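PDB 6Y56: nucleotidyl transferase AbiEii/AbiGii toxin family protein from Mycobacterium tuberculosis, which acts as a nucleotidyltransferase toxin of a toxin-antitoxin system, probably blocking growth by inactivating the acceptor stems of tRNA. Local coordinates for residues Val26-Leu35 / Leu85-Phe96; Thr67-Asp76 / Ile122-Leu133. One frame throughout, in Å; residues are numbered along the deposited sequence.

Contact 1 of 2, residues Val26-Leu35 / Leu85-Phe96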
loop_
_atom_site.group_PDB
_atom_site.type_symbol
_atom_site.label_atom_id
_atom_site.label_comp_id
_atom_site.label_asym_id
_atom_site.label_seq_id
_atom_site.Cartn_x
_atom_site.Cartn_y
_atom_site.Cartn_z
ATOM N N VAL A 26 -8.766 -13.043 -2.317
ATOM C CA VAL A 26 -8.921 -14.175 -1.413
ATOM C C VAL A 26 -7.575 -14.847 -1.165
ATOM O O VAL A 26 -7.242 -15.201 -0.022
ATOM C CB VAL A 26 -9.952 -15.168 -1.986
ATOM C CG1 VAL A 26 -9.978 -16.446 -1.175
ATOM C CG2 VAL A 26 -11.328 -14.543 -2.029
ATOM N N ALA A 27 -6.785 -15.047 -2.229
ATOM C CA ALA A 27 -5.475 -15.681 -2.082
ATOM C C ALA A 27 -4.578 -14.879 -1.149
ATOM O O ALA A 27 -3.872 -15.456 -0.313
ATOM C CB ALA A 27 -4.823 -15.848 -3.455
ATOM N N GLN A 28 -4.605 -13.547 -1.266
ATOM C CA GLN A 28 -3.826 -12.708 -0.359
ATOM C C GLN A 28 -4.203 -12.942 1.098
ATOM O O GLN A 28 -3.330 -12.951 1.977
ATOM C CB GLN A 28 -4.049 -11.235 -0.681
ATOM C CG GLN A 28 -3.494 -10.771 -1.992
ATOM C CD GLN A 28 -3.992 -9.397 -2.338
ATOM O OE1 GLN A 28 -5.085 -9.002 -1.921
ATOM N NE2 GLN A 28 -3.206 -8.658 -3.105
ATOM N N ASP A 29 -5.504 -13.083 1.392
ATOM C CA ASP A 29 -5.908 -13.345 2.775
ATOM C C ASP A 29 -5.298 -14.640 3.277
ATOM O O ASP A 29 -4.891 -14.742 4.442
ATOM C CB ASP A 29 -7.429 -13.460 2.898
ATOM C CG ASP A 29 -8.149 -12.179 2.569
ATOM O OD1 ASP A 29 -7.513 -11.098 2.555
ATOM O OD2 ASP A 29 -9.362 -12.260 2.328
ATOM N N HIS A 30 -5.247 -15.645 2.407
ATOM C CA HIS A 30 -4.665 -16.931 2.767
ATOM C C HIS A 30 -3.165 -16.803 2.997
ATOM O O HIS A 30 -2.628 -17.399 3.938
ATOM C CB HIS A 30 -4.980 -17.967 1.681
ATOM C CG HIS A 30 -6.389 -18.476 1.724
ATOM N ND1 HIS A 30 -7.481 -17.673 1.477
ATOM C CD2 HIS A 30 -6.884 -19.709 1.995
ATOM C CE1 HIS A 30 -8.590 -18.386 1.600
ATOM N NE2 HIS A 30 -8.253 -19.625 1.917
ATOM N N LEU A 31 -2.474 -16.024 2.157
ATOM C CA LEU A 31 -1.038 -15.824 2.325
ATOM C C LEU A 31 -0.744 -15.077 3.617
ATOM O O LEU A 31 0.178 -15.438 4.360
ATOM C CB LEU A 31 -0.483 -15.059 1.120
ATOM C CG LEU A 31 1.024 -14.765 1.032
ATOM C CD1 LEU A 31 1.426 -14.471 -0.390
ATOM C CD2 LEU A 31 1.439 -13.561 1.889
ATOM N N LEU A 32 -1.529 -14.038 3.907
ATOM C CA LEU A 32 -1.329 -13.278 5.136
ATOM C C LEU A 32 -1.599 -14.140 6.362
ATOM O O LEU A 32 -0.888 -14.032 7.370
ATOM C CB LEU A 32 -2.195 -12.017 5.107
ATOM C CG LEU A 32 -1.737 -10.956 4.095
ATOM C CD1 LEU A 32 -2.853 -9.942 3.824
ATOM C CD2 LEU A 32 -0.487 -10.253 4.585
ATOM N N TYR A 33 -2.582 -15.035 6.279
ATOM C CA TYR A 33 -2.799 -15.989 7.364
ATOM C C TYR A 33 -1.567 -16.861 7.571
ATOM O O TYR A 33 -1.095 -17.043 8.699
ATOM C CB TYR A 33 -4.020 -16.858 7.052
ATOM C CG TYR A 33 -4.241 -17.966 8.068
ATOM C CD1 TYR A 33 -4.655 -17.671 9.359
ATOM C CD2 TYR A 33 -4.021 -19.298 7.742
ATOM C CE1 TYR A 33 -4.855 -18.666 10.300
ATOM C CE2 TYR A 33 -4.225 -20.303 8.687
ATOM C CZ TYR A 33 -4.633 -19.971 9.955
ATOM O OH TYR A 33 -4.839 -20.958 10.893
ATOM N N LEU A 34 -1.021 -17.412 6.491
ATOM C CA LEU A 34 0.188 -18.221 6.611
ATOM C C LEU A 34 1.315 -17.447 7.284
ATOM O O LEU A 34 1.951 -17.940 8.222
ATOM C CB LEU A 34 0.616 -18.680 5.220
ATOM C CG LEU A 34 2.005 -19.315 5.180
ATOM C CD1 LEU A 34 1.962 -20.704 5.796
ATOM C CD2 LEU A 34 2.544 -19.328 3.756
ATOM N N LEU A 35 1.573 -16.222 6.825
ATOM C CA LEU A 35 2.636 -15.425 7.426
ATOM C C LEU A 35 2.374 -15.195 8.905
ATOM O O LEU A 35 3.298 -15.261 9.726
ATOM C CB LEU A 35 2.753 -14.077 6.716
ATOM C CG LEU A 35 3.236 -14.114 5.264
ATOM C CD1 LEU A 35 3.449 -12.698 4.760
ATOM C CD2 LEU A 35 4.522 -14.918 5.102
ATOM N N LEU A 85 9.282 -18.586 2.848
ATOM C CA LEU A 85 8.031 -19.143 3.341
ATOM C C LEU A 85 6.951 -19.094 2.274
ATOM O O LEU A 85 6.221 -20.075 2.083
ATOM C CB LEU A 85 7.593 -18.382 4.585
ATOM C CG LEU A 85 6.285 -18.848 5.200
ATOM C CD1 LEU A 85 6.399 -20.304 5.632
ATOM C CD2 LEU A 85 5.933 -17.957 6.378
ATOM N N ILE A 86 6.838 -17.967 1.565
ATOM C CA ILE A 86 5.804 -17.817 0.543
ATOM C C ILE A 86 6.033 -18.796 -0.598
ATOM O O ILE A 86 5.107 -19.487 -1.042
ATOM C CB ILE A 86 5.770 -16.370 0.025
ATOM C CG1 ILE A 86 5.331 -15.413 1.138
ATOM C CG2 ILE A 86 4.825 -16.268 -1.171
ATOM C CD1 ILE A 86 5.419 -13.954 0.747
ATOM N N ASP A 87 7.271 -18.868 -1.094
ATOM C CA ASP A 87 7.546 -19.594 -2.327
ATOM C C ASP A 87 7.302 -21.093 -2.151
ATOM O O ASP A 87 7.970 -21.758 -1.353
ATOM C CB ASP A 87 8.973 -19.327 -2.789
ATOM C CG ASP A 87 9.194 -19.730 -4.223
ATOM O OD1 ASP A 87 8.300 -19.518 -5.063
ATOM O OD2 ASP A 87 10.277 -20.280 -4.513
ATOM N N GLY A 88 6.350 -21.620 -2.908
ATOM C CA GLY A 88 5.994 -23.020 -2.839
ATOM C C GLY A 88 4.984 -23.369 -1.768
ATOM O O GLY A 88 4.593 -24.539 -1.674
ATOM N N ALA A 89 4.546 -22.399 -0.971
ATOM C CA ALA A 89 3.638 -22.669 0.133
ATOM C C ALA A 89 2.240 -22.995 -0.376
ATOM O O ALA A 89 1.788 -22.492 -1.412
ATOM C CB ALA A 89 3.552 -21.452 1.058
ATOM N N ARG A 90 1.546 -23.828 0.386
ATOM C CA ARG A 90 0.142 -24.111 0.168
ATOM C C ARG A 90 -0.630 -23.688 1.409
ATOM O O ARG A 90 -0.161 -23.863 2.539
ATOM C CB ARG A 90 -0.077 -25.606 -0.120
ATOM C CG ARG A 90 -1.534 -26.033 -0.079
ATOM C CD ARG A 90 -1.750 -27.427 -0.675
ATOM N NE ARG A 90 -1.323 -27.478 -2.067
ATOM C CZ ARG A 90 -2.045 -27.036 -3.087
ATOM N NH1 ARG A 90 -1.565 -27.116 -4.322
ATOM N NH2 ARG A 90 -3.245 -26.515 -2.877
ATOM N N VAL A 91 -1.784 -23.062 1.195
ATOM C CA VAL A 91 -2.716 -22.755 2.270
ATOM C C VAL A 91 -4.057 -23.233 1.753
ATOM O O VAL A 91 -4.654 -22.591 0.885
ATOM C CB VAL A 91 -2.761 -21.263 2.617
ATOM C CG1 VAL A 91 -3.729 -21.029 3.763
ATOM C CG2 VAL A 91 -1.371 -20.740 2.967
ATOM N N GLY A 92 -4.499 -24.390 2.237
ATOM C CA GLY A 92 -5.705 -24.984 1.693
ATOM C C GLY A 92 -5.550 -25.207 0.203
ATOM O O GLY A 92 -4.571 -25.799 -0.265
ATOM N N GLY A 93 -6.511 -24.698 -0.560
ATOM C CA GLY A 93 -6.523 -24.883 -1.998
ATOM C C GLY A 93 -5.517 -24.047 -2.771
ATOM O O GLY A 93 -5.309 -24.314 -3.957
ATOM N N PHE A 94 -4.903 -23.044 -2.146
ATOM C CA PHE A 94 -4.015 -22.141 -2.871
ATOM C C PHE A 94 -2.564 -22.586 -2.768
ATOM O O PHE A 94 -2.098 -22.973 -1.692
ATOM C CB PHE A 94 -4.092 -20.719 -2.313
ATOM C CG PHE A 94 -5.399 -20.030 -2.570
ATOM C CD1 PHE A 94 -5.655 -19.403 -3.785
ATOM C CD2 PHE A 94 -6.380 -20.035 -1.593
ATOM C CE1 PHE A 94 -6.873 -18.769 -4.013
ATOM C CE2 PHE A 94 -7.597 -19.402 -1.809
ATOM C CZ PHE A 94 -7.844 -18.768 -3.017
ATOM N N GLU A 95 -1.843 -22.466 -3.876
ATOM C CA GLU A 95 -0.395 -22.596 -3.910
ATOM C C GLU A 95 0.183 -21.272 -4.372
ATOM O O GLU A 95 -0.384 -20.615 -5.251
ATOM C CB GLU A 95 0.049 -23.700 -4.880
ATOM C CG GLU A 95 1.539 -24.025 -4.793
ATOM C CD GLU A 95 1.990 -25.002 -5.865
ATOM O OE1 GLU A 95 1.150 -25.791 -6.347
ATOM O OE2 GLU A 95 3.186 -24.977 -6.225
ATOM N N PHE A 96 1.308 -20.886 -3.777
ATOM C CA PHE A 96 1.932 -19.598 -4.031
ATOM C C PHE A 96 3.334 -19.783 -4.580
ATOM O O PHE A 96 4.023 -20.754 -4.267
ATOM C CB PHE A 96 2.022 -18.789 -2.743
ATOM C CG PHE A 96 0.680 -18.522 -2.124
ATOM C CD1 PHE A 96 -0.057 -17.403 -2.495
ATOM C CD2 PHE A 96 0.124 -19.406 -1.217
ATOM C CE1 PHE A 96 -1.299 -17.154 -1.943
ATOM C CE2 PHE A 96 -1.129 -19.148 -0.661
ATOM C CZ PHE A 96 -1.836 -18.031 -1.034
#

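Contact 2 of 2, residues Thr67-Asp76 / Ile122-Leu133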
loop_
_atom_site.group_PDB
_atom_site.type_symbol
_atom_site.label_atom_id
_atom_site.label_comp_id
_atom_site.label_asym_id
_atom_site.label_seq_id
_atom_site.Cartn_x
_atom_site.Cartn_y
_atom_site.Cartn_z
ATOM N N THR A 67 -3.623 -5.299 -5.749
ATOM C CA THR A 67 -2.939 -6.488 -6.249
ATOM C C THR A 67 -1.542 -6.665 -5.688
ATOM O O THR A 67 -0.888 -7.671 -6.000
ATOM C CB THR A 67 -2.814 -6.434 -7.772
ATOM O OG1 THR A 67 -1.936 -5.357 -8.132
ATOM C CG2 THR A 67 -4.175 -6.234 -8.422
ATOM N N ASP A 68 -1.046 -5.708 -4.927
ATOM C CA ASP A 68 0.291 -5.824 -4.385
ATOM C C ASP A 68 0.233 -6.112 -2.894
ATOM O O ASP A 68 -0.781 -5.907 -2.224
ATOM C CB ASP A 68 1.163 -4.600 -4.707
ATOM C CG ASP A 68 0.500 -3.263 -4.381
ATOM O OD1 ASP A 68 -0.717 -3.205 -4.079
ATOM O OD2 ASP A 68 1.224 -2.238 -4.444
ATOM N N LEU A 69 1.304 -6.677 -2.389
ATOM C CA LEU A 69 1.504 -6.802 -0.960
ATOM C C LEU A 69 2.774 -6.042 -0.639
ATOM O O LEU A 69 3.829 -6.333 -1.210
ATOM C CB LEU A 69 1.627 -8.270 -0.566
ATOM C CG LEU A 69 0.309 -9.053 -0.626
ATOM C CD1 LEU A 69 0.559 -10.522 -0.360
ATOM C CD2 LEU A 69 -0.718 -8.510 0.369
ATOM N N ASP A 70 2.667 -5.036 0.217
ATOM C CA ASP A 70 3.794 -4.189 0.569
ATOM C C ASP A 70 4.039 -4.318 2.059
ATOM O O ASP A 70 3.096 -4.289 2.855
ATOM C CB ASP A 70 3.478 -2.723 0.290
ATOM C CG ASP A 70 3.313 -2.423 -1.186
ATOM O OD1 ASP A 70 4.117 -2.929 -1.995
ATOM O OD2 ASP A 70 2.391 -1.653 -1.540
ATOM N N PHE A 71 5.305 -4.450 2.434
ATOM C CA PHE A 71 5.698 -4.529 3.824
ATOM C C PHE A 71 6.864 -3.594 4.058
ATOM O O PHE A 71 7.671 -3.338 3.156
ATOM C CB PHE A 71 6.146 -5.940 4.220
ATOM C CG PHE A 71 5.113 -6.987 3.986
ATOM C CD1 PHE A 71 4.152 -7.252 4.946
ATOM C CD2 PHE A 71 5.090 -7.711 2.802
ATOM C CE1 PHE A 71 3.177 -8.222 4.736
ATOM C CE2 PHE A 71 4.119 -8.681 2.583
ATOM C CZ PHE A 71 3.156 -8.933 3.542
ATOM N N SER A 72 6.958 -3.092 5.286
ATOM C CA SER A 72 8.188 -2.479 5.755
ATOM C C SER A 72 8.980 -3.571 6.456
ATOM O O SER A 72 8.464 -4.221 7.376
ATOM C CB SER A 72 7.899 -1.336 6.721
ATOM O OG SER A 72 9.105 -0.883 7.315
ATOM N N ALA A 73 10.210 -3.794 6.005
ATOM C CA ALA A 73 11.066 -4.835 6.573
ATOM C C ALA A 73 12.502 -4.380 6.439
ATOM O O ALA A 73 13.176 -4.669 5.445
ATOM C CB ALA A 73 10.864 -6.173 5.861
ATOM N N PRO A 74 13.027 -3.669 7.445
ATOM C CA PRO A 74 14.389 -3.129 7.315
ATOM C C PRO A 74 15.493 -4.175 7.184
ATOM O O PRO A 74 16.567 -3.838 6.667
ATOM C CB PRO A 74 14.555 -2.293 8.592
ATOM C CG PRO A 74 13.153 -1.905 8.970
ATOM C CD PRO A 74 12.311 -3.101 8.606
ATOM N N ASP A 75 15.287 -5.411 7.635
ATOM C CA ASP A 75 16.355 -6.404 7.711
ATOM C C ASP A 75 16.232 -7.373 6.539
ATOM O O ASP A 75 15.200 -8.030 6.377
ATOM C CB ASP A 75 16.263 -7.160 9.038
ATOM C CG ASP A 75 17.457 -8.085 9.292
ATOM O OD1 ASP A 75 18.252 -8.333 8.363
ATOM O OD2 ASP A 75 17.602 -8.557 10.443
ATOM N N ASP A 76 17.301 -7.489 5.750
ATOM C CA ASP A 76 17.301 -8.410 4.615
ATOM C C ASP A 76 17.020 -9.847 5.047
ATOM O O ASP A 76 16.447 -10.625 4.278
ATOM C CB ASP A 76 18.657 -8.363 3.903
ATOM C CG ASP A 76 18.905 -7.049 3.186
ATOM O OD1 ASP A 76 17.951 -6.283 2.963
ATOM O OD2 ASP A 76 20.072 -6.769 2.853
ATOM N N ILE A 122 -3.800 -11.973 -13.364
ATOM C CA ILE A 122 -3.626 -10.574 -13.007
ATOM C C ILE A 122 -2.238 -10.398 -12.408
ATOM O O ILE A 122 -1.713 -11.285 -11.728
ATOM C CB ILE A 122 -4.741 -10.135 -12.031
ATOM C CG1 ILE A 122 -4.662 -8.639 -11.726
ATOM C CG2 ILE A 122 -4.709 -10.968 -10.765
ATOM C CD1 ILE A 122 -5.893 -8.112 -11.002
ATOM N N VAL A 123 -1.632 -9.246 -12.690
ATOM C CA VAL A 123 -0.299 -8.944 -12.184
ATOM C C VAL A 123 -0.373 -8.698 -10.684
ATOM O O VAL A 123 -1.167 -7.871 -10.211
ATOM C CB VAL A 123 0.270 -7.719 -12.913
ATOM C CG1 VAL A 123 1.358 -7.042 -12.079
ATOM C CG2 VAL A 123 0.768 -8.109 -14.298
ATOM N N ALA A 124 0.460 -9.417 -9.928
ATOM C CA ALA A 124 0.516 -9.283 -8.483
ATOM C C ALA A 124 1.968 -9.290 -8.044
ATOM O O ALA A 124 2.823 -9.920 -8.668
ATOM C CB ALA A 124 -0.245 -10.415 -7.791
ATOM N N SER A 125 2.243 -8.601 -6.951
ATOM C CA SER A 125 3.617 -8.428 -6.520
ATOM C C SER A 125 3.699 -8.409 -5.004
ATOM O O SER A 125 2.696 -8.256 -4.300
ATOM C CB SER A 125 4.209 -7.141 -7.080
ATOM O OG SER A 125 3.378 -6.045 -6.745
ATOM N N VAL A 126 4.921 -8.573 -4.512
ATOM C CA VAL A 126 5.254 -8.394 -3.106
ATOM C C VAL A 126 6.497 -7.523 -3.062
ATOM O O VAL A 126 7.459 -7.774 -3.797
ATOM C CB VAL A 126 5.520 -9.743 -2.416
ATOM C CG1 VAL A 126 5.715 -9.547 -0.925
ATOM C CG2 VAL A 126 4.392 -10.727 -2.688
ATOM N N GLU A 127 6.482 -6.494 -2.217
ATOM C CA GLU A 127 7.614 -5.585 -2.121
ATOM C C GLU A 127 7.918 -5.309 -0.660
ATOM O O GLU A 127 7.002 -5.210 0.164
ATOM C CB GLU A 127 7.330 -4.260 -2.829
ATOM C CG GLU A 127 8.559 -3.406 -3.044
ATOM C CD GLU A 127 8.237 -2.094 -3.723
ATOM O OE1 GLU A 127 9.143 -1.242 -3.821
ATOM O OE2 GLU A 127 7.077 -1.918 -4.157
ATOM N N PHE A 128 9.204 -5.151 -0.350
ATOM C CA PHE A 128 9.680 -4.975 1.017
ATOM C C PHE A 128 10.515 -3.711 1.078
ATOM O O PHE A 128 11.631 -3.678 0.543
ATOM C CB PHE A 128 10.543 -6.154 1.434
ATOM C CG PHE A 128 9.826 -7.457 1.443
ATOM C CD1 PHE A 128 9.760 -8.232 0.302
ATOM C CD2 PHE A 128 9.248 -7.929 2.604
ATOM C CE1 PHE A 128 9.119 -9.447 0.294
ATOM C CE2 PHE A 128 8.605 -9.153 2.611
ATOM C CZ PHE A 128 8.536 -9.908 1.452
ATOM N N ALA A 129 9.994 -2.684 1.743
ATOM C CA ALA A 129 10.716 -1.432 1.890
ATOM C C ALA A 129 11.798 -1.570 2.951
ATOM O O ALA A 129 11.604 -2.233 3.978
ATOM C CB ALA A 129 9.750 -0.326 2.317
ATOM N N ARG A 130 12.940 -0.929 2.706
ATOM C CA ARG A 130 14.068 -0.963 3.626
ATOM C C ARG A 130 14.014 0.145 4.666
ATOM O O ARG A 130 14.478 -0.058 5.795
ATOM C CB ARG A 130 15.372 -0.821 2.838
ATOM C CG ARG A 130 16.613 -1.082 3.656
ATOM C CD ARG A 130 17.874 -0.763 2.865
ATOM N NE ARG A 130 17.890 -1.410 1.554
ATOM C CZ ARG A 130 18.289 -2.660 1.343
ATOM N NH1 ARG A 130 18.701 -3.405 2.360
ATOM N NH2 ARG A 130 18.270 -3.167 0.117
ATOM N N ARG A 131 13.488 1.316 4.304
ATOM C CA ARG A 131 13.533 2.457 5.208
ATOM C C ARG A 131 12.560 2.228 6.355
ATOM O O ARG A 131 11.403 1.877 6.116
ATOM C CB ARG A 131 13.168 3.744 4.469
ATOM C CG ARG A 131 13.540 5.011 5.243
ATOM C CD ARG A 131 13.082 6.288 4.544
ATOM N NE ARG A 131 13.263 6.207 3.098
ATOM C CZ ARG A 131 12.631 6.971 2.213
ATOM N NH1 ARG A 131 11.766 7.906 2.608
ATOM N NH2 ARG A 131 12.863 6.791 0.920
ATOM N N PRO A 132 12.984 2.399 7.601
ATOM C CA PRO A 132 12.058 2.197 8.720
ATOM C C PRO A 132 10.867 3.149 8.653
ATOM O O PRO A 132 10.983 4.301 8.228
ATOM C CB PRO A 132 12.925 2.486 9.952
ATOM C CG PRO A 132 14.340 2.258 9.482
ATOM C CD PRO A 132 14.357 2.690 8.048
ATOM N N LEU A 133 9.712 2.648 9.084
ATOM C CA LEU A 133 8.546 3.504 9.259
ATOM C C LEU A 133 8.798 4.510 10.372
ATOM O O LEU A 133 9.566 4.268 11.307
ATOM C CB LEU A 133 7.309 2.681 9.600
ATOM C CG LEU A 133 6.815 1.820 8.440
ATOM C CD1 LEU A 133 5.654 0.954 8.874
ATOM C CD2 LEU A 133 6.413 2.673 7.234
HETATM O O HOH W 1 -0.313 -9.501 -4.196
HETATM O O HOH W 2 0.941 -5.796 -8.388
HETATM O O HOH W 3 4.308 -4.662 -4.204
HETATM O O HOH W 4 9.876 -0.152 9.743
HETATM O O HOH W 5 18.564 -5.653 -0.333
#

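Contact 1 of 2, residues Val26-Leu35 / Leu85-Phe96
The imidazole of H30 meets the ring of F94 edge-to-face, the edge of F94 turned to the face of H30, with centroids 4.7 Å apart and planes at 57°. Outward along H30, CB rests on V91 CG1 at 3.9 Å; CG and CD2 lie next to F94 CD2, with CD2 also beside V91; CE1 and NE2 have F94 CE2 as their neighbour, which sits over the centre of the imidazole. ND1 faces F94 CE2 too, but gives its N-H from above the carbonyl plane to V26 O (2.9 Å, 153°), which also accepts from H30 N. This bond, with F94 over one face, restrains the ring.

F94 uses its own face for A27, whose CA stands 4.0 Å from the ring centroid in a CH-pi contact. Two residues on, F96 takes L31 CB over a face and has A27 O at its edge. At the C-terminal end of helix 76-86, L85 meets L34 tip to tip; a chi1 of 169° swings L34 CG away from its own N, and L34 CD2 comes to 3.6 Å from A89 CB.

Helix 19-38 packs across one face of the mixed sheet, over F94 and F96 and on to V112 and L110 of strand 107-114, and against the end of helix 76-86. No hydrogen bond crosses the interface; aromatic and aliphatic packing holds it, while ND1 is satisfied within its own helix.

Contact 2 of 2, residues Thr67-Asp76 / Ile122-Leu133
F71 and F128 lie side by side and point the same way, their planes only 22° apart but slid so far (centroids 5.6 Å) that the rings barely overlap; F71 CD2 touches F128 CE2. V126 CG1 comes at the edge of the F71 ring, and A73 CB adds to the F128 side. Both phenylalanines have CG anti to the carbonyl carbon (chi1 near -60°), which turns them alike on one face of the sheet, where helix 76-86 packs against F128.

The backbones beneath are neighbouring parallel strands, 68-72 and 125-129. E127 N donates to L69 O (2.8 Å) and F71 N to E127 O, both nearly in line with the carbonyl bond, and A73 N to A129 O continues the ladder.

The other face is polar. D70 and E127 cross with carboxylate planes 77° apart, D70 OD1 lying 3.8 Å from E127 OE2, and D68 OD2 is 3.2 Å from D70 OD2. These are like-charged acceptors, with no hydrogen bond between D68 and D70; R102 is a long, weak ion-pair partner of E127 OE1. One water donates to D70 OD1 and also bonds S125 OG; a second joins S125 OG to T67 OG1, which R181 also holds. Beyond the strands, D76 OD1 forms a salt bridge with R130 NH1 (3.0 Å), its hydrogen bond weak; R106 is D76's stronger partner.

D68 and D70, one residue apart, resemble the paired acidic residues with which nucleotidyltransferases hold metal. Such clustered carboxylates would favour a cation, consistent with a catalytic face backed by an aromatic, helix-covered one.

Contacts 1 and 2, with centres 16 Å apart, belong to the same mixed sheet. Their segments alternate along the chain: strand 68-72 of contact 2 is followed, after a short loop, by helix 76-86, whose end enters contact 1. They also touch directly, since helix 19-38 leans on strand 68-72: L31 CD2 lies 3.9 Å from L69 CD1, and L35 CD1 lies 4.0 Å from F71 CZ. L31 thus touches both F96 of contact 1 and L69 of contact 2. The helix packs on the apolar face carrying L69 and F71, whereas D68 and D70 point to the other face, probably that of the active site. Contact 1 thus lies behind the likely catalytic strand.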